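PDB 5W4A: P-granule scaffold from Caenorhabditis japonica, which probably serves as an RNA-binding scaffold on which germ (P) granules assemble, its N-domain being the part present here. Local coordinates for residues C[16-21]-C[169-174]; C[44-49]-C[175-180]; C[124-129]-C[143-148]; C[62-67]-C[75-80]. All blocks are in the same frame, centred on the assembly; numbering follows the deposited sequence. Where two conformers were deposited one is given.

Contact 1. Residues C[16-21]-C[169-174]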
loop_
_atom_site.group_PDB
_atom_site.type_symbol
_atom_site.label_atom_id
_atom_site.label_comp_id
_atom_site.label_asym_id
_atom_site.label_seq_id
_atom_site.Cartn_x
_atom_site.Cartn_y
_atom_site.Cartn_z
ATOM N N THR C 16 2.837 -15.518 -6.608
ATOM C CA THR C 16 2.999 -14.696 -7.807
ATOM C C THR C 16 1.652 -14.362 -8.441
ATOM O O THR C 16 0.718 -15.152 -8.418
ATOM C CB THR C 16 3.931 -15.402 -8.817
ATOM O OG1 THR C 16 4.128 -14.555 -9.962
ATOM C CG2 THR C 16 3.403 -16.720 -9.284
ATOM N N TYR C 17 1.545 -13.134 -8.974
ATOM C CA TYR C 17 0.477 -12.776 -9.908
ATOM C C TYR C 17 1.011 -12.738 -11.339
ATOM O O TYR C 17 0.447 -13.372 -12.241
ATOM C CB TYR C 17 -0.174 -11.411 -9.553
ATOM C CG TYR C 17 -1.117 -11.039 -10.636
ATOM C CD1 TYR C 17 -2.310 -11.741 -10.816
ATOM C CD2 TYR C 17 -0.774 -10.069 -11.570
ATOM C CE1 TYR C 17 -3.129 -11.507 -11.891
ATOM C CE2 TYR C 17 -1.592 -9.809 -12.639
ATOM C CZ TYR C 17 -2.770 -10.529 -12.795
ATOM O OH TYR C 17 -3.608 -10.298 -13.848
ATOM N N PHE C 18 2.121 -12.025 -11.552
ATOM C CA PHE C 18 2.571 -11.678 -12.903
ATOM C C PHE C 18 3.383 -12.783 -13.577
ATOM O O PHE C 18 3.518 -12.771 -14.803
ATOM C CB PHE C 18 3.423 -10.403 -12.859
ATOM C CG PHE C 18 2.643 -9.142 -12.585
ATOM C CD1 PHE C 18 2.566 -8.613 -11.302
ATOM C CD2 PHE C 18 1.989 -8.472 -13.626
ATOM C CE1 PHE C 18 1.848 -7.456 -11.058
ATOM C CE2 PHE C 18 1.281 -7.309 -13.381
ATOM C CZ PHE C 18 1.191 -6.810 -12.098
ATOM N N PHE C 19 3.938 -13.735 -12.814
ATOM C CA PHE C 19 4.908 -14.704 -13.344
ATOM C C PHE C 19 4.617 -16.156 -12.927
ATOM O O PHE C 19 5.522 -16.883 -12.511
ATOM C CB PHE C 19 6.313 -14.305 -12.895
ATOM C CG PHE C 19 6.745 -12.935 -13.383
ATOM C CD1 PHE C 19 7.058 -12.744 -14.703
ATOM C CD2 PHE C 19 6.791 -11.850 -12.507
ATOM C CE1 PHE C 19 7.454 -11.472 -15.170
ATOM C CE2 PHE C 19 7.175 -10.592 -12.960
ATOM C CZ PHE C 19 7.501 -10.420 -14.302
ATOM N N PRO C 20 3.385 -16.626 -13.066
ATOM C CA PRO C 20 3.128 -18.024 -12.631
ATOM C C PRO C 20 3.923 -19.096 -13.367
ATOM O O PRO C 20 4.371 -20.054 -12.718
ATOM C CB PRO C 20 1.624 -18.189 -12.872
ATOM C CG PRO C 20 1.261 -17.148 -13.860
ATOM C CD PRO C 20 2.144 -15.993 -13.562
ATOM N N ASN C 21 4.121 -18.989 -14.691
ATOM C CA ASN C 21 4.867 -20.051 -15.366
ATOM C C ASN C 21 6.352 -19.984 -15.019
ATOM O O ASN C 21 7.025 -21.023 -15.018
ATOM C CB ASN C 21 4.641 -19.970 -16.881
ATOM C CG ASN C 21 5.089 -21.222 -17.607
ATOM O OD1 ASN C 21 4.871 -22.347 -17.130
ATOM N ND2 ASN C 21 5.676 -21.042 -18.789
ATOM N N ASP C 169 6.411 -10.147 -3.232
ATOM C CA ASP C 169 7.837 -9.838 -3.301
ATOM C C ASP C 169 8.532 -10.508 -4.479
ATOM O O ASP C 169 9.419 -9.901 -5.087
ATOM C CB ASP C 169 8.504 -10.224 -1.973
ATOM C CG ASP C 169 7.747 -9.668 -0.786
ATOM O OD1 ASP C 169 6.657 -10.224 -0.470
ATOM O OD2 ASP C 169 8.224 -8.650 -0.228
ATOM N N PHE C 170 8.158 -11.750 -4.822
ATOM C CA PHE C 170 8.751 -12.391 -5.988
ATOM C C PHE C 170 8.558 -11.549 -7.246
ATOM O O PHE C 170 9.490 -11.365 -8.038
ATOM C CB PHE C 170 8.137 -13.785 -6.180
ATOM C CG PHE C 170 8.558 -14.478 -7.431
ATOM C CD1 PHE C 170 9.897 -14.856 -7.599
ATOM C CD2 PHE C 170 7.652 -14.767 -8.443
ATOM C CE1 PHE C 170 10.293 -15.550 -8.726
ATOM C CE2 PHE C 170 8.061 -15.475 -9.582
ATOM C CZ PHE C 170 9.380 -15.843 -9.713
ATOM N N ASP C 171 7.348 -11.054 -7.467
ATOM C CA ASP C 171 7.080 -10.300 -8.683
ATOM C C ASP C 171 7.870 -8.998 -8.676
ATOM O O ASP C 171 8.416 -8.597 -9.723
ATOM C CB ASP C 171 5.586 -10.012 -8.813
ATOM C CG ASP C 171 4.753 -11.232 -9.123
ATOM O OD1 ASP C 171 5.349 -12.312 -9.373
ATOM O OD2 ASP C 171 3.496 -11.102 -9.112
ATOM N N ALA C 172 7.913 -8.313 -7.526
ATOM C CA ALA C 172 8.692 -7.082 -7.440
ATOM C C ALA C 172 10.150 -7.352 -7.747
ATOM O O ALA C 172 10.796 -6.573 -8.466
ATOM C CB ALA C 172 8.530 -6.443 -6.056
ATOM N N TYR C 173 10.670 -8.480 -7.256
ATOM C CA TYR C 173 12.062 -8.864 -7.503
ATOM C C TYR C 173 12.308 -9.154 -8.979
ATOM O O TYR C 173 13.308 -8.697 -9.547
ATOM C CB TYR C 173 12.430 -10.076 -6.642
ATOM C CG TYR C 173 13.899 -10.411 -6.731
ATOM C CD1 TYR C 173 14.838 -9.563 -6.147
ATOM C CD2 TYR C 173 14.345 -11.505 -7.430
ATOM C CE1 TYR C 173 16.178 -9.811 -6.234
ATOM C CE2 TYR C 173 15.739 -11.791 -7.497
ATOM C CZ TYR C 173 16.621 -10.921 -6.902
ATOM O OH TYR C 173 17.997 -11.100 -6.955
ATOM N N VAL C 174 11.423 -9.931 -9.610
ATOM C CA VAL C 174 11.569 -10.226 -11.037
ATOM C C VAL C 174 11.552 -8.944 -11.853
ATOM O O VAL C 174 12.416 -8.734 -12.713
ATOM C CB VAL C 174 10.475 -11.191 -11.518
ATOM C CG1 VAL C 174 10.570 -11.412 -13.026
ATOM C CG2 VAL C 174 10.553 -12.562 -10.801
#
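Thr16 and Asp171 bring the two backbones closest, their CA atoms 6.1 Å apart, where the chain leaves strand 14-16, the second strand of a small antiparallel hairpin, and passes the first turns of helix 169-179. The loop 16-19 forms an ST motif, Thr16 OG1 accepting from Phe19 N at 3.0 Å, and Phe19 is the N-cap of helix 20-28. Into this turn the helix sends the buried carboxylate of Asp171, which is gripped by three donors. OD1 takes the hydroxyl of Thr16 at 2.6 Å (OG1 to OD1) through its syn lone pair. OD2 accepts two backbone amides: Tyr17 N at 2.8 Å, also on a syn lone pair, and Phe18 N, which comes from above the carboxylate plane along a nearly straight N-H...O path of 173°. Both oxygens are thereby fixed, and the three donors would probably stabilise the carboxylate in its charged form. With OG1 anti to the backbone N (chi1 -177°), Thr16 can serve Asp171 and Phe19 together. The rings of Phe18 and Phe19 turn their edges to the carboxylate, their planes steeply inclined to it. The Tyr17 hydroxyl leads away from helix 169-179 and hydrogen-bonds Asp79 of helix 71-84, while Phe43 of helix 42-47 touches both Phe19 and Val174. Over one face of the Phe19 ring sits Val174 CG1, a CH-pi contact 3.5 Å from the centroid.

Contact 2. Residues C[44-49]-C[175-180]. With EDO (1,2-ethanediol), chain T; EDO (1,2-ethanediol), chain Q.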
loop_
_atom_site.group_PDB
_atom_site.type_symbol
_atom_site.label_atom_id
_atom_site.label_comp_id
_atom_site.label_asym_id
_atom_site.label_seq_id
_atom_site.Cartn_x
_atom_site.Cartn_y
_atom_site.Cartn_z
ATOM N N ALA C 44 14.559 -17.740 -16.500
ATOM C CA ALA C 44 14.710 -18.286 -15.156
ATOM C C ALA C 44 16.154 -18.223 -14.681
ATOM O O ALA C 44 16.421 -17.873 -13.521
ATOM C CB ALA C 44 14.191 -19.717 -15.100
ATOM N N ALA C 45 17.110 -18.558 -15.550
ATOM C CA ALA C 45 18.495 -18.570 -15.107
ATOM C C ALA C 45 18.949 -17.189 -14.672
ATOM O O ALA C 45 19.681 -17.050 -13.685
ATOM C CB ALA C 45 19.399 -19.110 -16.220
ATOM N N TYR C 46 18.547 -16.155 -15.410
ATOM C CA TYR C 46 18.926 -14.798 -15.055
ATOM C C TYR C 46 18.255 -14.348 -13.763
ATOM O O TYR C 46 18.902 -13.781 -12.879
ATOM C CB TYR C 46 18.562 -13.860 -16.191
ATOM C CG TYR C 46 18.990 -12.443 -15.977
ATOM C CD1 TYR C 46 20.322 -12.102 -16.092
ATOM C CD2 TYR C 46 18.072 -11.443 -15.694
ATOM C CE1 TYR C 46 20.743 -10.805 -15.930
ATOM C CE2 TYR C 46 18.479 -10.134 -15.515
ATOM C CZ TYR C 46 19.826 -9.819 -15.640
ATOM O OH TYR C 46 20.285 -8.523 -15.483
ATOM N N VAL C 47 16.940 -14.560 -13.649
ATOM C CA VAL C 47 16.209 -14.113 -12.458
ATOM C C VAL C 47 16.789 -14.709 -11.173
ATOM O O VAL C 47 16.894 -14.018 -10.139
ATOM C CB VAL C 47 14.720 -14.469 -12.603
ATOM C CG1 VAL C 47 14.018 -14.387 -11.255
ATOM C CG2 VAL C 47 14.063 -13.532 -13.606
ATOM N N PHE C 48 17.134 -15.996 -11.201
ATOM C CA PHE C 48 17.558 -16.739 -10.020
ATOM C C PHE C 48 19.064 -16.681 -9.806
ATOM O O PHE C 48 19.579 -17.365 -8.912
ATOM C CB PHE C 48 17.043 -18.186 -10.106
ATOM C CG PHE C 48 15.591 -18.288 -9.756
ATOM C CD1 PHE C 48 14.600 -18.133 -10.719
ATOM C CD2 PHE C 48 15.206 -18.466 -8.440
ATOM C CE1 PHE C 48 13.255 -18.160 -10.352
ATOM C CE2 PHE C 48 13.870 -18.466 -8.078
ATOM C CZ PHE C 48 12.898 -18.345 -9.030
ATOM N N GLY C 49 19.774 -15.904 -10.620
ATOM C CA GLY C 49 21.189 -15.668 -10.402
ATOM C C GLY C 49 22.095 -16.769 -10.881
ATOM O O GLY C 49 23.274 -16.789 -10.498
ATOM N N PHE C 175 10.568 -8.064 -11.616
ATOM C CA PHE C 175 10.540 -6.791 -12.358
ATOM C C PHE C 175 11.818 -5.991 -12.134
ATOM O O PHE C 175 12.350 -5.388 -13.072
ATOM C CB PHE C 175 9.326 -5.935 -11.963
ATOM C CG PHE C 175 8.004 -6.392 -12.566
ATOM C CD1 PHE C 175 7.823 -6.420 -13.953
ATOM C CD2 PHE C 175 6.915 -6.747 -11.750
ATOM C CE1 PHE C 175 6.604 -6.816 -14.528
ATOM C CE2 PHE C 175 5.688 -7.126 -12.329
ATOM C CZ PHE C 175 5.541 -7.178 -13.708
ATOM N N THR C 176 12.309 -5.940 -10.898
ATOM C CA THR C 176 13.537 -5.209 -10.623
ATOM C C THR C 176 14.691 -5.761 -11.448
ATOM O O THR C 176 15.462 -4.993 -12.045
ATOM C CB THR C 176 13.847 -5.270 -9.128
ATOM O OG1 THR C 176 12.868 -4.497 -8.407
ATOM C CG2 THR C 176 15.223 -4.731 -8.813
ATOM N N LYS C 177 14.816 -7.088 -11.512
ATOM C CA LYS C 177 15.895 -7.716 -12.275
ATOM C C LYS C 177 15.760 -7.419 -13.765
ATOM O O LYS C 177 16.740 -7.019 -14.419
ATOM C CB LYS C 177 15.898 -9.237 -12.032
ATOM C CG LYS C 177 16.348 -9.697 -10.642
ATOM C CD LYS C 177 17.859 -9.603 -10.451
ATOM C CE LYS C 177 18.594 -10.566 -11.369
ATOM N NZ LYS C 177 20.052 -10.621 -11.076
ATOM N N ILE C 178 14.552 -7.609 -14.335
ATOM C CA ILE C 178 14.382 -7.524 -15.786
ATOM C C ILE C 178 14.423 -6.086 -16.277
ATOM O O ILE C 178 14.928 -5.815 -17.375
ATOM C CB ILE C 178 13.074 -8.222 -16.202
ATOM C CG1 ILE C 178 13.175 -9.713 -15.888
ATOM C CG2 ILE C 178 12.739 -7.952 -17.673
ATOM C CD1 ILE C 178 14.203 -10.454 -16.729
ATOM N N LEU C 179 13.896 -5.146 -15.498
ATOM C CA LEU C 179 13.854 -3.750 -15.894
ATOM C C LEU C 179 15.060 -2.961 -15.429
ATOM O O LEU C 179 15.106 -1.754 -15.676
ATOM C CB LEU C 179 12.585 -3.097 -15.359
ATOM C CG LEU C 179 11.304 -3.729 -15.914
ATOM C CD1 LEU C 179 10.117 -3.075 -15.246
ATOM C CD2 LEU C 179 11.230 -3.642 -17.432
ATOM N N GLY C 180 15.987 -3.587 -14.717
ATOM C CA GLY C 180 17.193 -2.890 -14.291
ATOM C C GLY C 180 16.918 -1.785 -13.295
ATOM O O GLY C 180 17.503 -0.701 -13.394
HETATM C C1 EDO T . 18.354 -4.968 -17.505
HETATM O O1 EDO T . 18.469 -4.281 -18.758
HETATM C C2 EDO T . 18.271 -6.492 -17.684
HETATM O O2 EDO T . 17.382 -6.896 -18.745
HETATM C C1 EDO Q . 13.353 -4.645 -20.601
HETATM O O1 EDO Q . 14.538 -4.049 -20.042
HETATM C C2 EDO Q . 13.715 -5.648 -21.693
HETATM O O2 EDO Q . 14.160 -6.881 -21.113
HETATM O O HOH W 1 21.514 -12.743 -12.667
HETATM O O HOH W 2 19.146 -6.288 -13.798
HETATM O O HOH W 3 19.024 -12.864 -8.667
#
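Lys177 arches over one face of the Tyr46 ring, its NZ 4.8 Å from the ring centroid and 16° off the normal, a cation-pi pair. Bends at chi2 and chi3 (-75° and -65°) curl the lysine chain back over the ring, with CE lying 3.6 Å from Tyr46 O. The ammonium is joined by water to the end of helix 42-47: one water bridges Lys177 NZ to Tyr46 O, donating to that carbonyl at 2.8 Å. The ring presents its edge to Lys177 O, and a second water links Tyr46 OH to this carbonyl. Ile178 CD1 approaches the ring obliquely, 4.1 Å from Tyr46 CD2, and extends toward Val47 CG2. A leucine in place of Tyr46 would probably leave the Lys177 ammonium without its aromatic face and the water on Lys177 O without the phenol oxygen. Pro55 touches both Tyr46 and Ile178. Both helices end here, each in a Schellman motif closed by a glycine of positive phi, Gly49 and Gly180.

Contact 3. Residues C[124-129]-C[143-148]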
loop_
_atom_site.group_PDB
_atom_site.type_symbol
_atom_site.label_atom_id
_atom_site.label_comp_id
_atom_site.label_asym_id
_atom_site.label_seq_id
_atom_site.Cartn_x
_atom_site.Cartn_y
_atom_site.Cartn_z
ATOM N N ASN C 124 -5.580 6.790 -13.967
ATOM C CA ASN C 124 -5.069 7.195 -12.661
ATOM C C ASN C 124 -6.208 7.246 -11.643
ATOM O O ASN C 124 -6.082 6.711 -10.534
ATOM C CB ASN C 124 -4.355 8.551 -12.766
ATOM C CG ASN C 124 -4.044 9.169 -11.407
ATOM O OD1 ASN C 124 -4.539 10.267 -11.071
ATOM N ND2 ASN C 124 -3.208 8.503 -10.642
ATOM N N LEU C 125 -7.337 7.873 -12.005
ATOM C CA LEU C 125 -8.454 7.957 -11.068
ATOM C C LEU C 125 -9.041 6.571 -10.791
ATOM O O LEU C 125 -9.406 6.243 -9.648
ATOM C CB LEU C 125 -9.538 8.914 -11.590
ATOM C CG LEU C 125 -9.122 10.388 -11.690
ATOM C CD1 LEU C 125 -10.306 11.214 -12.194
ATOM C CD2 LEU C 125 -8.588 10.961 -10.370
HETATM N N MSE C 126 -9.098 5.724 -11.813
HETATM C CA MSE C 126 -9.615 4.389 -11.647
HETATM C C MSE C 126 -8.738 3.609 -10.662
HETATM O O MSE C 126 -9.268 2.872 -9.812
HETATM C CB MSE C 126 -9.679 3.648 -13.000
HETATM C CG MSE C 126 -9.924 2.107 -12.884
HETATM SE SE MSE C 126 -9.764 1.254 -14.655
HETATM C CE MSE C 126 -10.799 2.570 -15.682
ATOM N N GLY C 127 -7.414 3.743 -10.812
ATOM C CA GLY C 127 -6.502 2.986 -9.967
ATOM C C GLY C 127 -6.575 3.430 -8.525
ATOM O O GLY C 127 -6.464 2.608 -7.609
ATOM N N ARG C 128 -6.768 4.729 -8.300
ATOM C CA ARG C 128 -6.858 5.232 -6.932
ATOM C C ARG C 128 -8.095 4.679 -6.229
ATOM O O ARG C 128 -8.034 4.288 -5.052
ATOM C CB ARG C 128 -6.872 6.770 -6.930
ATOM C CG ARG C 128 -5.556 7.425 -7.400
ATOM C CD ARG C 128 -5.679 8.934 -7.479
ATOM N NE ARG C 128 -5.922 9.543 -6.179
ATOM C CZ ARG C 128 -4.984 10.049 -5.388
ATOM N NH1 ARG C 128 -3.705 10.058 -5.754
ATOM N NH2 ARG C 128 -5.338 10.573 -4.226
ATOM N N LYS C 129 -9.222 4.587 -6.938
ATOM C CA LYS C 129 -10.417 4.003 -6.355
ATOM C C LYS C 129 -10.262 2.498 -6.177
ATOM O O LYS C 129 -10.713 1.938 -5.164
ATOM C CB LYS C 129 -11.638 4.346 -7.218
ATOM C CG LYS C 129 -12.017 5.809 -7.093
ATOM C CD LYS C 129 -13.230 6.175 -7.958
ATOM C CE LYS C 129 -14.525 5.619 -7.373
ATOM N NZ LYS C 129 -15.740 6.235 -8.002
ATOM N N ILE C 143 -1.968 -1.278 -8.618
ATOM C CA ILE C 143 -0.510 -1.267 -8.733
ATOM C C ILE C 143 -0.095 -1.288 -10.202
ATOM O O ILE C 143 0.849 -0.593 -10.607
ATOM C CB ILE C 143 0.102 -2.435 -7.939
ATOM C CG1 ILE C 143 -0.082 -2.186 -6.457
ATOM C CG2 ILE C 143 1.613 -2.610 -8.273
ATOM C CD1 ILE C 143 0.108 -3.462 -5.627
ATOM N N LEU C 144 -0.772 -2.097 -11.024
ATOM C CA LEU C 144 -0.478 -2.130 -12.457
ATOM C C LEU C 144 -0.642 -0.751 -13.096
ATOM O O LEU C 144 0.252 -0.282 -13.828
ATOM C CB LEU C 144 -1.378 -3.155 -13.145
ATOM C CG LEU C 144 -1.207 -3.285 -14.642
ATOM C CD1 LEU C 144 0.209 -3.690 -15.056
ATOM C CD2 LEU C 144 -2.241 -4.287 -15.171
ATOM N N ILE C 145 -1.767 -0.087 -12.814
ATOM C CA ILE C 145 -2.017 1.254 -13.350
ATOM C C ILE C 145 -0.927 2.228 -12.898
ATOM O O ILE C 145 -0.393 3.015 -13.704
ATOM C CB ILE C 145 -3.429 1.738 -12.954
ATOM C CG1 ILE C 145 -4.482 1.012 -13.783
ATOM C CG2 ILE C 145 -3.577 3.244 -13.206
ATOM C CD1 ILE C 145 -5.879 1.164 -13.269
ATOM N N LYS C 146 -0.569 2.198 -11.612
ATOM C CA LYS C 146 0.425 3.135 -11.107
ATOM C C LYS C 146 1.781 2.877 -11.741
ATOM O O LYS C 146 2.529 3.823 -12.013
ATOM C CB LYS C 146 0.482 3.040 -9.582
ATOM C CG LYS C 146 -0.787 3.575 -8.930
ATOM C CD LYS C 146 -0.861 3.305 -7.454
ATOM C CE LYS C 146 -2.215 3.775 -6.815
ATOM N NZ LYS C 146 -2.417 5.249 -7.028
ATOM N N THR C 147 2.096 1.608 -12.013
ATOM C CA THR C 147 3.335 1.246 -12.693
ATOM C C THR C 147 3.351 1.753 -14.140
ATOM O O THR C 147 4.330 2.378 -14.579
ATOM C CB THR C 147 3.484 -0.278 -12.629
ATOM O OG1 THR C 147 3.658 -0.673 -11.267
ATOM C CG2 THR C 147 4.721 -0.734 -13.422
ATOM N N ILE C 148 2.253 1.526 -14.877
ATOM C CA ILE C 148 2.109 1.976 -16.265
ATOM C C ILE C 148 2.260 3.494 -16.360
ATOM O O ILE C 148 2.878 4.022 -17.304
ATOM C CB ILE C 148 0.743 1.513 -16.820
ATOM C CG1 ILE C 148 0.725 -0.015 -16.986
ATOM C CG2 ILE C 148 0.420 2.228 -18.136
ATOM C CD1 ILE C 148 -0.703 -0.561 -17.094
HETATM O O HOH W 4 -3.681 5.372 -9.815
#
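Ile145 reaches helix 116-131 with its CG1 branch, set anti to the carbonyl carbon (chi1 -74°) and extended at chi2 (166°), which lays CD1 3.8 Å from Gly127 CA. Lys146 runs extended until chi4 (-59°) turns its ammonium in beside Arg128, NZ lying 3.8 Å from CG of that residue. The two segments form an antiparallel helical hairpin, their axes 8.7 Å apart at closest and crossing at -145°. Gly127 faces Ile145 with no side chain of its own; a CB there would come very near Ile145 CG2, so the glycine lets the helices approach at this point. Met126 (selenomethionine) crosses Ile145 at about a right angle, its SE 4.1 Å from CD1. On the other flank of Ile145 a water spans the gap, donating to Asn124 O at 2.8 Å and accepting from Lys146 NZ at 3.1 Å. The guanidinium of Arg128 turns to the second subunit, where NH2 forms a salt bridge with Glu189 and a hydrogen bond with Thr158 of that chain.

Contact 4. Residues C[62-67]-C[75-80]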
loop_
_atom_site.group_PDB
_atom_site.type_symbol
_atom_site.label_atom_id
_atom_site.label_comp_id
_atom_site.label_asym_id
_atom_site.label_seq_id
_atom_site.Cartn_x
_atom_site.Cartn_y
_atom_site.Cartn_z
ATOM N N GLN C 62 8.062 -16.231 -24.354
ATOM C CA GLN C 62 7.828 -17.670 -24.401
ATOM C C GLN C 62 7.403 -18.222 -23.051
ATOM O O GLN C 62 6.570 -19.140 -22.981
ATOM C CB GLN C 62 9.086 -18.397 -24.888
ATOM C CG GLN C 62 9.356 -18.243 -26.372
ATOM C CD GLN C 62 8.226 -18.785 -27.212
ATOM O OE1 GLN C 62 7.706 -19.872 -26.944
ATOM N NE2 GLN C 62 7.809 -18.014 -28.210
ATOM N N ILE C 63 8.003 -17.715 -21.964
ATOM C CA ILE C 63 7.611 -18.135 -20.628
ATOM C C ILE C 63 6.228 -17.589 -20.282
ATOM O O ILE C 63 5.428 -18.263 -19.623
ATOM C CB ILE C 63 8.678 -17.685 -19.606
ATOM C CG1 ILE C 63 9.886 -18.632 -19.629
ATOM C CG2 ILE C 63 8.105 -17.590 -18.173
ATOM C CD1 ILE C 63 9.613 -20.058 -19.093
ATOM N N LEU C 64 5.935 -16.355 -20.698
ATOM C CA LEU C 64 4.648 -15.731 -20.387
ATOM C C LEU C 64 3.501 -16.373 -21.157
ATOM O O LEU C 64 2.376 -16.471 -20.643
ATOM C CB LEU C 64 4.709 -14.238 -20.702
ATOM C CG LEU C 64 5.569 -13.375 -19.777
ATOM C CD1 LEU C 64 5.455 -11.949 -20.219
ATOM C CD2 LEU C 64 5.157 -13.530 -18.295
ATOM N N PHE C 65 3.749 -16.797 -22.391
ATOM C CA PHE C 65 2.696 -17.318 -23.261
ATOM C C PHE C 65 3.078 -18.694 -23.799
ATOM O O PHE C 65 3.321 -18.855 -25.001
ATOM C CB PHE C 65 2.428 -16.349 -24.413
ATOM C CG PHE C 65 1.976 -14.973 -23.976
ATOM C CD1 PHE C 65 0.630 -14.694 -23.776
ATOM C CD2 PHE C 65 2.893 -13.947 -23.780
ATOM C CE1 PHE C 65 0.215 -13.434 -23.385
ATOM C CE2 PHE C 65 2.486 -12.686 -23.397
ATOM C CZ PHE C 65 1.136 -12.423 -23.198
ATOM N N PRO C 66 3.112 -19.711 -22.942
ATOM C CA PRO C 66 3.411 -21.068 -23.425
ATOM C C PRO C 66 2.293 -21.616 -24.304
ATOM O O PRO C 66 1.160 -21.135 -24.297
ATOM C CB PRO C 66 3.555 -21.875 -22.134
ATOM C CG PRO C 66 2.753 -21.140 -21.126
ATOM C CD PRO C 66 2.876 -19.690 -21.487
ATOM N N SER C 67 2.628 -22.639 -25.089
ATOM C CA SER C 67 1.616 -23.248 -25.945
ATOM C C SER C 67 0.466 -23.773 -25.101
ATOM O O SER C 67 0.667 -24.319 -24.008
ATOM C CB SER C 67 2.211 -24.387 -26.773
ATOM O OG SER C 67 1.193 -25.042 -27.518
ATOM N N LEU C 75 -4.518 -13.189 -20.486
ATOM C CA LEU C 75 -4.833 -11.867 -19.934
ATOM C C LEU C 75 -3.877 -11.483 -18.803
ATOM O O LEU C 75 -3.449 -10.330 -18.704
ATOM C CB LEU C 75 -6.282 -11.829 -19.446
ATOM C CG LEU C 75 -7.338 -11.795 -20.564
ATOM C CD1 LEU C 75 -8.707 -12.085 -19.983
ATOM C CD2 LEU C 75 -7.360 -10.434 -21.285
ATOM N N THR C 76 -3.532 -12.449 -17.949
ATOM C CA THR C 76 -2.580 -12.206 -16.876
ATOM C C THR C 76 -1.221 -11.827 -17.444
ATOM O O THR C 76 -0.609 -10.833 -17.028
ATOM C CB THR C 76 -2.519 -13.465 -16.010
ATOM O OG1 THR C 76 -3.787 -13.630 -15.359
ATOM C CG2 THR C 76 -1.405 -13.376 -14.959
ATOM N N SER C 77 -0.765 -12.567 -18.452
ATOM C CA SER C 77 0.529 -12.265 -19.045
ATOM C C SER C 77 0.505 -10.961 -19.826
ATOM O O SER C 77 1.532 -10.296 -19.925
ATOM C CB SER C 77 0.966 -13.434 -19.917
ATOM O OG SER C 77 1.438 -14.479 -19.084
HETATM N N MSE C 78 -0.649 -10.550 -20.331
HETATM C CA MSE C 78 -0.770 -9.221 -20.938
HETATM C C MSE C 78 -0.596 -8.093 -19.911
HETATM O O MSE C 78 -0.040 -7.034 -20.235
HETATM C CB MSE C 78 -2.099 -9.087 -21.638
HETATM C CG MSE C 78 -2.097 -9.901 -22.928
HETATM SE SE MSE C 78 -3.833 -9.984 -23.780
HETATM C CE MSE C 78 -3.925 -8.140 -24.374
ATOM N N ASP C 79 -1.097 -8.284 -18.682
ATOM C CA ASP C 79 -0.756 -7.376 -17.589
ATOM C C ASP C 79 0.756 -7.266 -17.453
ATOM O O ASP C 79 1.300 -6.169 -17.323
ATOM C CB ASP C 79 -1.325 -7.839 -16.240
ATOM C CG ASP C 79 -2.789 -7.524 -16.023
ATOM O OD1 ASP C 79 -3.455 -6.822 -16.818
ATOM O OD2 ASP C 79 -3.306 -7.974 -14.975
ATOM N N THR C 80 1.445 -8.402 -17.463
ATOM C CA THR C 80 2.904 -8.393 -17.337
ATOM C C THR C 80 3.542 -7.622 -18.490
ATOM O O THR C 80 4.456 -6.831 -18.270
ATOM C CB THR C 80 3.428 -9.823 -17.261
ATOM O OG1 THR C 80 2.637 -10.487 -16.258
ATOM C CG2 THR C 80 4.915 -9.855 -16.878
#
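Ser77 OG donates to Leu64 O at 2.7 Å, the last helical carbonyl before the chain leaves helix 57-64 at Phe65. Standing anti to the carbonyl carbon of its own residue (chi1 -77°), OG is directed at this acceptor; it lies well to the side of the C=O bond, at an angle of 120°, and tilted 32° from the carbonyl plane. Ser77 CB lies over one face of the Phe65 ring, 3.7 Å from the centroid, a CH-pi contact offset toward the CZ rim. The same CZ touches CG of Met78 (selenomethionine) at 4.1 Å, and Arg95 of helix 89-100 makes a cation-pi contact with the ring. Beside Ser77, in the conformer given, Leu64 CD2 lies 3.9 Å from Thr80 CG2. A serine in place of Phe65 would probably open a gap over Ser77 CB and leave Arg95 without its cation-pi partner. The contact closes a short helix-loop-helix between helices 57-64 and 71-84. Thr80 OG1 is hydrogen-bonded to Phe18 O ahead of helix 20-28, and helix 89-100 packs against Met78.

Overall arrangement
Helix 169-179 serves two contacts in succession, its first turns contact 1 and its last ones contact 2, with centres 11 Å apart. Their segments alternate along the chain, so the N-terminal hairpin and helix 42-47 are both drawn onto this late helix. Contact 4, then contact 3, come in series inside the loop those contacts close. Helix 71-84 joins three of the groups: two hydrogen bonds tie contact 4 to contact 1, while Leu144 of contact 3 packs on Asp79. Contacts 2 and 3, about 24 Å apart between centres, lie on opposite sides of the chain's centre; contact 1, between them in this predominantly helical domain, touches all three others. Contacts 1 and 3 both reach the second subunit.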